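Local coordinates for protein beta chain (Acipenser persicus, PDB 6IYH) that probably carries oxygen as the beta subunit of a tetrameric haemoglobin, binding a haem whose iron is the likely site of the gas, at residues B[82-85]-B[86-89]; B[88-91]-B[92-96]; B[99-102]-B[103-106]. One frame throughout, in Å; residues are numbered along the deposited sequence.

Overall arrangement
Followed from the N terminus, the three contacts run in series, and each is made within a continuous run of chain, so none closes a long loop. Contact 1 spans the step from helix 80-83 into helix 85-94. Contact 2 begins on the residues where contact 1 ends, sharing Ser88 and Thr89, and carries the same helix to its C-terminal turn. Contact 3 follows at the start of helix 100-117. None nests inside or crosses another. All three touch the haem, and contacts 2 and 3 also meet directly, with His91 CB 3.8 Å from Phe102 CZ, tying helix 85-94 to helix 100-117 beside the porphyrin.

Contact 1 (B[82-85]-B[86-89]); sequences DAFT and ALST. With HEM (protoporphyrin IX containing Fe), chain D.
Leu87 CD2 rests over one face of the Phe84 ring, 4.0 Å from its centroid and 14° off the ring normal, which meets the geometry of a CH-pi contact. The methyl is offset toward the rim, and the two side chains run side by side in the same direction. The Leu87 CG lies anti to the backbone N (chi1 -164°), a torsion that turns the branch to the haem. There CD2 touches both the phenyl ring and, at 3.8 Å, HEM CHB, while CD1 comes within 3.7 Å of HEM C3A. Elsewhere Phe84 packs on Ile136, Ala139 and Leu140 of helix 123-142 and on Ser69 and Ala73 of helix 57-75.

Hydrogen bonding carries the backbone into the new helix. Ser88 N donates to Phe84 O over 2.8 Å, with an N-H...O angle of 170°. Thr85 O is gripped twice: Thr89 N reaches it at 3.0 Å and Thr89 OG1 at 3.1 Å, from opposite faces of the carbonyl plane. The hydroxyl can fold back because it stands beside its own backbone N. Ser88 OG turns elsewhere, to Leu140 O and Glu143 N.

Water supplies bonds where the helices meet. One molecule donates to Ala83 O and accepts from Leu87 N; a second accepts from Ala86 N and makes a weak bond to Ala83 O.

Phe84 is both the first residue to leave helix 80-83 and the N-cap position of helix 85-94. This is the start of the F helix, on the proximal side of a globin haem pocket.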
loop_
_atom_site.group_PDB
_atom_site.type_symbol
_atom_site.label_atom_id
_atom_site.label_comp_id
_atom_site.label_asym_id
_atom_site.label_seq_id
_atom_site.Cartn_x
_atom_site.Cartn_y
_atom_site.Cartn_z
ATOM N N ASP B 82 5.142 15.342 17.118
ATOM C CA ASP B 82 4.637 16.052 18.333
ATOM C C ASP B 82 3.609 17.162 17.990
ATOM O O ASP B 82 2.502 17.258 18.535
ATOM C CB ASP B 82 5.828 16.631 19.196
ATOM C CG ASP B 82 5.362 17.704 20.280
ATOM O OD1 ASP B 82 5.231 18.924 19.945
ATOM O OD2 ASP B 82 5.128 17.326 21.474
ATOM N N ALA B 83 3.973 17.994 17.033
ATOM C CA ALA B 83 3.143 19.112 16.642
ATOM C C ALA B 83 1.780 18.660 16.020
ATOM O O ALA B 83 0.726 19.323 16.185
ATOM C CB ALA B 83 3.942 19.923 15.646
ATOM N N PHE B 84 1.799 17.499 15.354
ATOM C CA PHE B 84 0.606 17.008 14.655
ATOM C C PHE B 84 -0.195 15.993 15.487
ATOM O O PHE B 84 -1.141 15.373 15.013
ATOM C CB PHE B 84 1.022 16.434 13.299
ATOM C CG PHE B 84 0.933 17.415 12.126
ATOM C CD1 PHE B 84 1.218 18.789 12.241
ATOM C CD2 PHE B 84 0.612 16.933 10.855
ATOM C CE1 PHE B 84 1.158 19.648 11.115
ATOM C CE2 PHE B 84 0.539 17.789 9.724
ATOM C CZ PHE B 84 0.813 19.131 9.862
ATOM N N THR B 85 0.158 15.828 16.749
ATOM C CA THR B 85 -0.581 14.903 17.591
ATOM C C THR B 85 -2.068 15.056 17.583
ATOM O O THR B 85 -2.771 14.083 17.331
ATOM C CB THR B 85 -0.098 14.970 19.076
ATOM O OG1 THR B 85 1.276 14.638 19.126
ATOM C CG2 THR B 85 -0.845 13.973 19.870
ATOM N N ALA B 86 -2.598 16.228 17.874
ATOM C CA ALA B 86 -4.023 16.404 17.885
ATOM C C ALA B 86 -4.619 16.156 16.470
ATOM O O ALA B 86 -5.737 15.600 16.326
ATOM C CB ALA B 86 -4.416 17.818 18.366
ATOM N N LEU B 87 -3.947 16.693 15.469
ATOM C CA LEU B 87 -4.442 16.590 14.093
ATOM C C LEU B 87 -4.518 15.125 13.639
ATOM O O LEU B 87 -5.492 14.723 12.950
ATOM C CB LEU B 87 -3.553 17.462 13.149
ATOM C CG LEU B 87 -4.127 17.767 11.814
ATOM C CD1 LEU B 87 -5.457 18.540 11.875
ATOM C CD2 LEU B 87 -3.116 18.509 10.941
ATOM N N SER B 88 -3.500 14.375 13.973
ATOM C CA SER B 88 -3.483 12.921 13.722
ATOM C C SER B 88 -4.626 12.224 14.419
ATOM O O SER B 88 -5.394 11.470 13.806
ATOM C CB SER B 88 -2.176 12.318 14.153
ATOM O OG SER B 88 -2.224 10.888 13.978
ATOM N N THR B 89 -4.790 12.521 15.716
ATOM C CA THR B 89 -5.912 11.961 16.432
ATOM C C THR B 89 -7.231 12.295 15.869
ATOM O O THR B 89 -8.101 11.424 15.747
ATOM C CB THR B 89 -5.913 12.353 17.945
ATOM O OG1 THR B 89 -4.686 11.962 18.536
ATOM C CG2 THR B 89 -6.964 11.560 18.663
HETATM C CHA HEM D . -9.676 18.572 8.309
HETATM C CHB HEM D . -4.934 18.848 7.607
HETATM C CHC HEM D . -5.219 14.945 4.731
HETATM C CHD HEM D . -9.953 14.617 5.592
HETATM C C1A HEM D . -8.348 18.927 8.366
HETATM C C2A HEM D . -7.899 20.114 9.023
HETATM C C3A HEM D . -6.597 20.208 8.814
HETATM C C4A HEM D . -6.205 19.111 8.000
HETATM C CMA HEM D . -5.670 21.309 9.331
HETATM C CAA HEM D . -8.720 21.093 9.843
HETATM C CBA HEM D . -8.631 20.700 11.315
HETATM C CGA HEM D . -9.389 21.625 12.257
HETATM O O1A HEM D . -10.634 21.711 12.236
HETATM O O2A HEM D . -8.774 22.309 13.095
HETATM C C1B HEM D . -4.583 17.797 6.735
HETATM C C2B HEM D . -3.246 17.531 6.280
HETATM C C3B HEM D . -3.358 16.483 5.415
HETATM C C4B HEM D . -4.742 16.030 5.463
HETATM C CMB HEM D . -1.944 18.312 6.530
HETATM C CAB HEM D . -2.358 15.761 4.599
HETATM C CBB HEM D . -1.138 16.253 4.317
HETATM C C1C HEM D . -6.521 14.518 4.629
HETATM C C2C HEM D . -7.042 13.410 3.859
HETATM C C3C HEM D . -8.401 13.318 4.126
HETATM C C4C HEM D . -8.705 14.334 5.136
HETATM C CMC HEM D . -6.198 12.717 2.849
HETATM C CAC HEM D . -9.449 12.442 3.545
HETATM C CBC HEM D . -9.179 11.670 2.482
HETATM C C1D HEM D . -10.243 15.752 6.369
HETATM C C2D HEM D . -11.612 16.077 6.732
HETATM C C3D HEM D . -11.563 17.150 7.534
HETATM C C4D HEM D . -10.136 17.471 7.578
HETATM C CMD HEM D . -12.861 15.267 6.376
HETATM C CAD HEM D . -12.718 17.918 8.162
HETATM C CBD HEM D . -13.277 18.786 6.996
HETATM C CGD HEM D . -14.444 19.705 7.318
HETATM O O1D HEM D . -14.261 20.870 7.715
HETATM O O2D HEM D . -15.588 19.315 7.096
HETATM N NA HEM D . -7.318 18.346 7.756
HETATM N NB HEM D . -5.427 16.835 6.297
HETATM N NC HEM D . -7.561 15.001 5.410
HETATM N ND HEM D . -9.309 16.581 6.898
HETATM FE FE HEM D . -7.433 16.684 6.639
HETATM O O HOH W 1 -1.817 18.823 15.975
HETATM O O HOH W 2 -0.918 18.453 18.987
HETATM O O HOH W 3 -7.766 17.737 4.874
#

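Contact 2 (B[88-91]-B[92-96]); sequences STFH and SETLH. With HEM (protoporphyrin IX containing Fe), chain D.
His91 and Leu95 lie side by side, both directed at the porphyrin. The His91 CG stands beside the backbone N (chi1 -79°), and the ring is turned to place NE2 2.2 Å from the haem iron. On the iron's other side, a water sits at 2.1 Å. ND1 is hydrogen-bonded to Leu87 O one turn back, which would fix the ring's rotation. This is the proximal histidine of the globin fold, on the F helix. Leu95 CD1 presses on the pyrrole at 3.3 Å from HEM C2D and meets His91 CD2.

Phe90 takes a different rotamer, CG anti to the backbone N (chi1 179°), which brings the ring down edge-first on the His91 side of the porphyrin, over the meso carbon, CE2 3.9 Å from HEM CHA. Leu95 CG covers one face in a CH-pi contact, 4.2 Å from the centroid, and Thr94 CG2 approaches Phe90 CE1 obliquely at 3.6 Å.

The backbone widens here into a pi-type turn: Phe90 O accepts from Thr94 N at 3.2 Å and from Leu95 N at 3.1 Å. One residue earlier, Glu93 N donates to Thr89 O, while the Glu93 chain, extended beyond CG, lays its carboxylate against Thr89 CG2.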
loop_
_atom_site.group_PDB
_atom_site.type_symbol
_atom_site.label_atom_id
_atom_site.label_comp_id
_atom_site.label_asym_id
_atom_site.label_seq_id
_atom_site.Cartn_x
_atom_site.Cartn_y
_atom_site.Cartn_z
ATOM N N SER B 88 -3.500 14.375 13.973
ATOM C CA SER B 88 -3.483 12.921 13.722
ATOM C C SER B 88 -4.626 12.224 14.419
ATOM O O SER B 88 -5.394 11.470 13.806
ATOM C CB SER B 88 -2.176 12.318 14.153
ATOM O OG SER B 88 -2.224 10.888 13.978
ATOM N N THR B 89 -4.790 12.521 15.716
ATOM C CA THR B 89 -5.912 11.961 16.432
ATOM C C THR B 89 -7.231 12.295 15.869
ATOM O O THR B 89 -8.101 11.424 15.747
ATOM C CB THR B 89 -5.913 12.353 17.945
ATOM O OG1 THR B 89 -4.686 11.962 18.536
ATOM C CG2 THR B 89 -6.964 11.560 18.663
ATOM N N PHE B 90 -7.379 13.534 15.409
ATOM C CA PHE B 90 -8.587 13.967 14.779
ATOM C C PHE B 90 -8.896 13.149 13.503
ATOM O O PHE B 90 -10.039 12.726 13.279
ATOM C CB PHE B 90 -8.461 15.451 14.431
ATOM C CG PHE B 90 -9.655 16.032 13.739
ATOM C CD1 PHE B 90 -10.907 16.101 14.363
ATOM C CD2 PHE B 90 -9.510 16.594 12.477
ATOM C CE1 PHE B 90 -12.002 16.654 13.717
ATOM C CE2 PHE B 90 -10.613 17.128 11.814
ATOM C CZ PHE B 90 -11.857 17.205 12.442
ATOM N N HIS B 91 -7.887 12.972 12.657
ATOM C CA HIS B 91 -8.182 12.298 11.385
ATOM C C HIS B 91 -8.437 10.837 11.620
ATOM O O HIS B 91 -9.203 10.258 10.862
ATOM C CB HIS B 91 -7.028 12.432 10.425
ATOM C CG HIS B 91 -6.979 13.770 9.742
ATOM N ND1 HIS B 91 -6.363 14.885 10.311
ATOM C CD2 HIS B 91 -7.441 14.165 8.541
ATOM C CE1 HIS B 91 -6.464 15.896 9.476
ATOM N NE2 HIS B 91 -7.126 15.488 8.410
ATOM N N SER B 92 -7.807 10.251 12.651
ATOM C CA SER B 92 -8.131 8.859 13.032
ATOM C C SER B 92 -9.484 8.666 13.725
ATOM O O SER B 92 -10.417 7.970 13.257
ATOM C CB SER B 92 -7.021 8.322 13.939
ATOM O OG SER B 92 -7.476 7.118 14.519
ATOM N N GLU B 93 -9.628 9.309 14.889
ATOM C CA GLU B 93 -10.741 8.975 15.792
ATOM C C GLU B 93 -12.012 9.663 15.470
ATOM O O GLU B 93 -13.043 9.137 15.758
ATOM C CB GLU B 93 -10.305 9.250 17.236
ATOM C CG GLU B 93 -9.114 8.390 17.642
ATOM C CD GLU B 93 -8.486 8.788 18.983
ATOM O OE1 GLU B 93 -9.073 9.650 19.679
ATOM O OE2 GLU B 93 -7.386 8.256 19.325
ATOM N N THR B 94 -12.005 10.875 14.916
ATOM C CA THR B 94 -13.219 11.543 14.495
ATOM C C THR B 94 -13.549 11.238 13.084
ATOM O O THR B 94 -14.714 11.017 12.777
ATOM C CB THR B 94 -13.081 13.092 14.750
ATOM O OG1 THR B 94 -12.824 13.300 16.145
ATOM C CG2 THR B 94 -14.237 13.856 14.382
ATOM N N LEU B 95 -12.547 11.232 12.174
ATOM C CA LEU B 95 -12.863 11.213 10.729
ATOM C C LEU B 95 -12.729 9.819 10.122
ATOM O O LEU B 95 -13.282 9.569 9.045
ATOM C CB LEU B 95 -11.966 12.171 9.974
ATOM C CG LEU B 95 -12.019 13.640 10.447
ATOM C CD1 LEU B 95 -11.108 14.416 9.502
ATOM C CD2 LEU B 95 -13.397 14.266 10.394
ATOM N N HIS B 96 -11.986 8.963 10.796
ATOM C CA HIS B 96 -11.756 7.598 10.370
ATOM C C HIS B 96 -11.085 7.544 8.988
ATOM O O HIS B 96 -11.391 6.655 8.179
ATOM C CB HIS B 96 -13.040 6.779 10.343
ATOM C CG HIS B 96 -13.931 7.018 11.538
ATOM N ND1 HIS B 96 -13.677 6.487 12.779
ATOM C CD2 HIS B 96 -15.052 7.754 11.658
ATOM C CE1 HIS B 96 -14.597 6.912 13.635
ATOM N NE2 HIS B 96 -15.436 7.689 12.985
HETATM C CHA HEM D . -9.676 18.572 8.309
HETATM C CHB HEM D . -4.934 18.848 7.607
HETATM C CHC HEM D . -5.219 14.945 4.731
HETATM C CHD HEM D . -9.953 14.617 5.592
HETATM C C1A HEM D . -8.348 18.927 8.366
HETATM C C2A HEM D . -7.899 20.114 9.023
HETATM C C3A HEM D . -6.597 20.208 8.814
HETATM C C4A HEM D . -6.205 19.111 8.000
HETATM C CMA HEM D . -5.670 21.309 9.331
HETATM C CAA HEM D . -8.720 21.093 9.843
HETATM C CBA HEM D . -8.631 20.700 11.315
HETATM C CGA HEM D . -9.389 21.625 12.257
HETATM O O1A HEM D . -10.634 21.711 12.236
HETATM O O2A HEM D . -8.774 22.309 13.095
HETATM C C1B HEM D . -4.583 17.797 6.735
HETATM C C2B HEM D . -3.246 17.531 6.280
HETATM C C3B HEM D . -3.358 16.483 5.415
HETATM C C4B HEM D . -4.742 16.030 5.463
HETATM C CMB HEM D . -1.944 18.312 6.530
HETATM C CAB HEM D . -2.358 15.761 4.599
HETATM C CBB HEM D . -1.138 16.253 4.317
HETATM C C1C HEM D . -6.521 14.518 4.629
HETATM C C2C HEM D . -7.042 13.410 3.859
HETATM C C3C HEM D . -8.401 13.318 4.126
HETATM C C4C HEM D . -8.705 14.334 5.136
HETATM C CMC HEM D . -6.198 12.717 2.849
HETATM C CAC HEM D . -9.449 12.442 3.545
HETATM C CBC HEM D . -9.179 11.670 2.482
HETATM C C1D HEM D . -10.243 15.752 6.369
HETATM C C2D HEM D . -11.612 16.077 6.732
HETATM C C3D HEM D . -11.563 17.150 7.534
HETATM C C4D HEM D . -10.136 17.471 7.578
HETATM C CMD HEM D . -12.861 15.267 6.376
HETATM C CAD HEM D . -12.718 17.918 8.162
HETATM C CBD HEM D . -13.277 18.786 6.996
HETATM C CGD HEM D . -14.444 19.705 7.318
HETATM O O1D HEM D . -14.261 20.870 7.715
HETATM O O2D HEM D . -15.588 19.315 7.096
HETATM N NA HEM D . -7.318 18.346 7.756
HETATM N NB HEM D . -5.427 16.835 6.297
HETATM N NC HEM D . -7.561 15.001 5.410
HETATM N ND HEM D . -9.309 16.581 6.898
HETATM FE FE HEM D . -7.433 16.684 6.639
HETATM O O HOH W 3 -7.766 17.737 4.874
#

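Contact 3 (B[99-102]-B[103-106]); sequences PDNF and QHFG. With HEM (protoporphyrin IX containing Fe), chain D.
This is a local, one-turn contact at the N-terminal end of helix 100-117, where Asn101, Phe102 and Phe105 reach the haem. The backbone evidence is a run of i to i+4 bonds: His104 N to Asp100 O (3.2 Å), Phe105 N to Asn101 O (2.9 Å) and Gly106 N to Phe102 O (2.9 Å). Gln103 N adds a weak bond to Asp100 O.

Among the side chains, His104 lies across Asn101, its ring plane 61° from the amide. Asp100 O sits over one face of that ring, toward its rim, and Asn101 OD1 meets the edge at His104 CD2, 3.6 Å away. Tyr34 stacks with the same imidazole. Asn101 ND2 instead reaches an acidic side chain of a neighbouring subunit. A water donates both to Pro99 O and to Gln103 OE1, bridging the two residues.

Two rings address the cofactor in different ways, from opposite sides of the porphyrin plane. Phe102, on the side of His91, presents its edge, with CD1 3.7 Å from HEM CHC in the ring plane. Phe105, on the side of the iron-bound water, has CG anti to the backbone N (chi1 -177°), which sends its ring toward the vinyl group, CD2 standing 3.7 Å from HEM CBB. Asn101 CB lies at the porphyrin edge, near HEM CMC and HEM CBC. Such a wall of residues beside the porphyrin is that of the G helix lining a globin haem pocket.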
loop_
_atom_site.group_PDB
_atom_site.type_symbol
_atom_site.label_atom_id
_atom_site.label_comp_id
_atom_site.label_asym_id
_atom_site.label_seq_id
_atom_site.Cartn_x
_atom_site.Cartn_y
_atom_site.Cartn_z
ATOM N N PRO B 99 -5.227 5.778 6.384
ATOM C CA PRO B 99 -3.966 6.523 6.188
ATOM C C PRO B 99 -3.354 6.426 4.795
ATOM O O PRO B 99 -2.511 7.258 4.453
ATOM C CB PRO B 99 -3.013 5.897 7.192
ATOM C CG PRO B 99 -3.857 5.098 8.112
ATOM C CD PRO B 99 -5.161 4.801 7.512
ATOM N N ASP B 100 -3.770 5.444 3.965
ATOM C CA ASP B 100 -3.288 5.451 2.583
ATOM C C ASP B 100 -3.652 6.703 1.847
ATOM O O ASP B 100 -2.934 7.138 0.989
ATOM C CB ASP B 100 -3.888 4.272 1.798
ATOM C CG ASP B 100 -3.245 2.954 2.148
ATOM O OD1 ASP B 100 -2.324 2.903 2.970
ATOM O OD2 ASP B 100 -3.632 1.976 1.538
ATOM N N ASN B 101 -4.738 7.353 2.245
ATOM C CA ASN B 101 -5.111 8.586 1.623
ATOM C C ASN B 101 -4.148 9.759 1.916
ATOM O O ASN B 101 -4.072 10.656 1.061
ATOM C CB ASN B 101 -6.487 8.956 2.020
ATOM C CG ASN B 101 -7.490 7.918 1.584
ATOM O OD1 ASN B 101 -7.620 7.693 0.398
ATOM N ND2 ASN B 101 -8.208 7.340 2.524
ATOM N N PHE B 102 -3.428 9.766 3.039
ATOM C CA PHE B 102 -2.384 10.786 3.240
ATOM C C PHE B 102 -1.300 10.689 2.151
ATOM O O PHE B 102 -0.775 11.723 1.705
ATOM C CB PHE B 102 -1.745 10.644 4.636
ATOM C CG PHE B 102 -2.749 10.749 5.776
ATOM C CD1 PHE B 102 -3.748 11.752 5.792
ATOM C CD2 PHE B 102 -2.670 9.897 6.829
ATOM C CE1 PHE B 102 -4.664 11.824 6.857
ATOM C CE2 PHE B 102 -3.589 9.981 7.894
ATOM C CZ PHE B 102 -4.560 10.912 7.899
ATOM N N GLN B 103 -0.975 9.459 1.705
ATOM C CA GLN B 103 -0.005 9.232 0.652
ATOM C C GLN B 103 -0.524 9.715 -0.649
ATOM O O GLN B 103 0.225 10.338 -1.434
ATOM C CB GLN B 103 0.419 7.796 0.536
ATOM C CG GLN B 103 1.000 7.347 1.868
ATOM C CD GLN B 103 1.768 6.039 1.870
ATOM O OE1 GLN B 103 1.978 5.415 2.955
ATOM N NE2 GLN B 103 2.282 5.647 0.702
ATOM N N HIS B 104 -1.805 9.461 -0.906
ATOM C CA HIS B 104 -2.436 9.976 -2.088
ATOM C C HIS B 104 -2.368 11.512 -2.121
ATOM O O HIS B 104 -2.044 12.126 -3.152
ATOM C CB HIS B 104 -3.901 9.526 -2.254
ATOM C CG HIS B 104 -4.040 8.047 -2.397
ATOM N ND1 HIS B 104 -3.077 7.253 -3.007
ATOM C CD2 HIS B 104 -5.009 7.200 -1.992
ATOM C CE1 HIS B 104 -3.479 5.998 -2.992
ATOM N NE2 HIS B 104 -4.661 5.947 -2.424
ATOM N N PHE B 105 -2.716 12.153 -0.995
ATOM C CA PHE B 105 -2.659 13.589 -0.959
ATOM C C PHE B 105 -1.206 14.121 -1.159
ATOM O O PHE B 105 -1.007 15.082 -1.883
ATOM C CB PHE B 105 -3.233 14.186 0.326
ATOM C CG PHE B 105 -3.214 15.676 0.303
ATOM C CD1 PHE B 105 -4.165 16.379 -0.387
ATOM C CD2 PHE B 105 -2.114 16.385 0.793
ATOM C CE1 PHE B 105 -4.181 17.748 -0.395
ATOM C CE2 PHE B 105 -2.066 17.762 0.730
ATOM C CZ PHE B 105 -3.080 18.465 0.143
ATOM N N GLY B 106 -0.239 13.480 -0.556
ATOM C CA GLY B 106 1.143 13.883 -0.701
ATOM C C GLY B 106 1.552 13.788 -2.143
ATOM O O GLY B 106 2.272 14.659 -2.644
HETATM C CHA HEM D . -9.676 18.572 8.309
HETATM C CHB HEM D . -4.934 18.848 7.607
HETATM C CHC HEM D . -5.219 14.945 4.731
HETATM C CHD HEM D . -9.953 14.617 5.592
HETATM C C1A HEM D . -8.348 18.927 8.366
HETATM C C2A HEM D . -7.899 20.114 9.023
HETATM C C3A HEM D . -6.597 20.208 8.814
HETATM C C4A HEM D . -6.205 19.111 8.000
HETATM C CMA HEM D . -5.670 21.309 9.331
HETATM C CAA HEM D . -8.720 21.093 9.843
HETATM C CBA HEM D . -8.631 20.700 11.315
HETATM C CGA HEM D . -9.389 21.625 12.257
HETATM O O1A HEM D . -10.634 21.711 12.236
HETATM O O2A HEM D . -8.774 22.309 13.095
HETATM C C1B HEM D . -4.583 17.797 6.735
HETATM C C2B HEM D . -3.246 17.531 6.280
HETATM C C3B HEM D . -3.358 16.483 5.415
HETATM C C4B HEM D . -4.742 16.030 5.463
HETATM C CMB HEM D . -1.944 18.312 6.530
HETATM C CAB HEM D . -2.358 15.761 4.599
HETATM C CBB HEM D . -1.138 16.253 4.317
HETATM C C1C HEM D . -6.521 14.518 4.629
HETATM C C2C HEM D . -7.042 13.410 3.859
HETATM C C3C HEM D . -8.401 13.318 4.126
HETATM C C4C HEM D . -8.705 14.334 5.136
HETATM C CMC HEM D . -6.198 12.717 2.849
HETATM C CAC HEM D . -9.449 12.442 3.545
HETATM C CBC HEM D . -9.179 11.670 2.482
HETATM C C1D HEM D . -10.243 15.752 6.369
HETATM C C2D HEM D . -11.612 16.077 6.732
HETATM C C3D HEM D . -11.563 17.150 7.534
HETATM C C4D HEM D . -10.136 17.471 7.578
HETATM C CMD HEM D . -12.861 15.267 6.376
HETATM C CAD HEM D . -12.718 17.918 8.162
HETATM C CBD HEM D . -13.277 18.786 6.996
HETATM C CGD HEM D . -14.444 19.705 7.318
HETATM O O1D HEM D . -14.261 20.870 7.715
HETATM O O2D HEM D . -15.588 19.315 7.096
HETATM N NA HEM D . -7.318 18.346 7.756
HETATM N NB HEM D . -5.427 16.835 6.297
HETATM N NC HEM D . -7.561 15.001 5.410
HETATM N ND HEM D . -9.309 16.581 6.898
HETATM FE FE HEM D . -7.433 16.684 6.639
HETATM O O HOH W 4 -0.037 6.367 4.919
HETATM O O HOH W 3 -7.766 17.737 4.874
#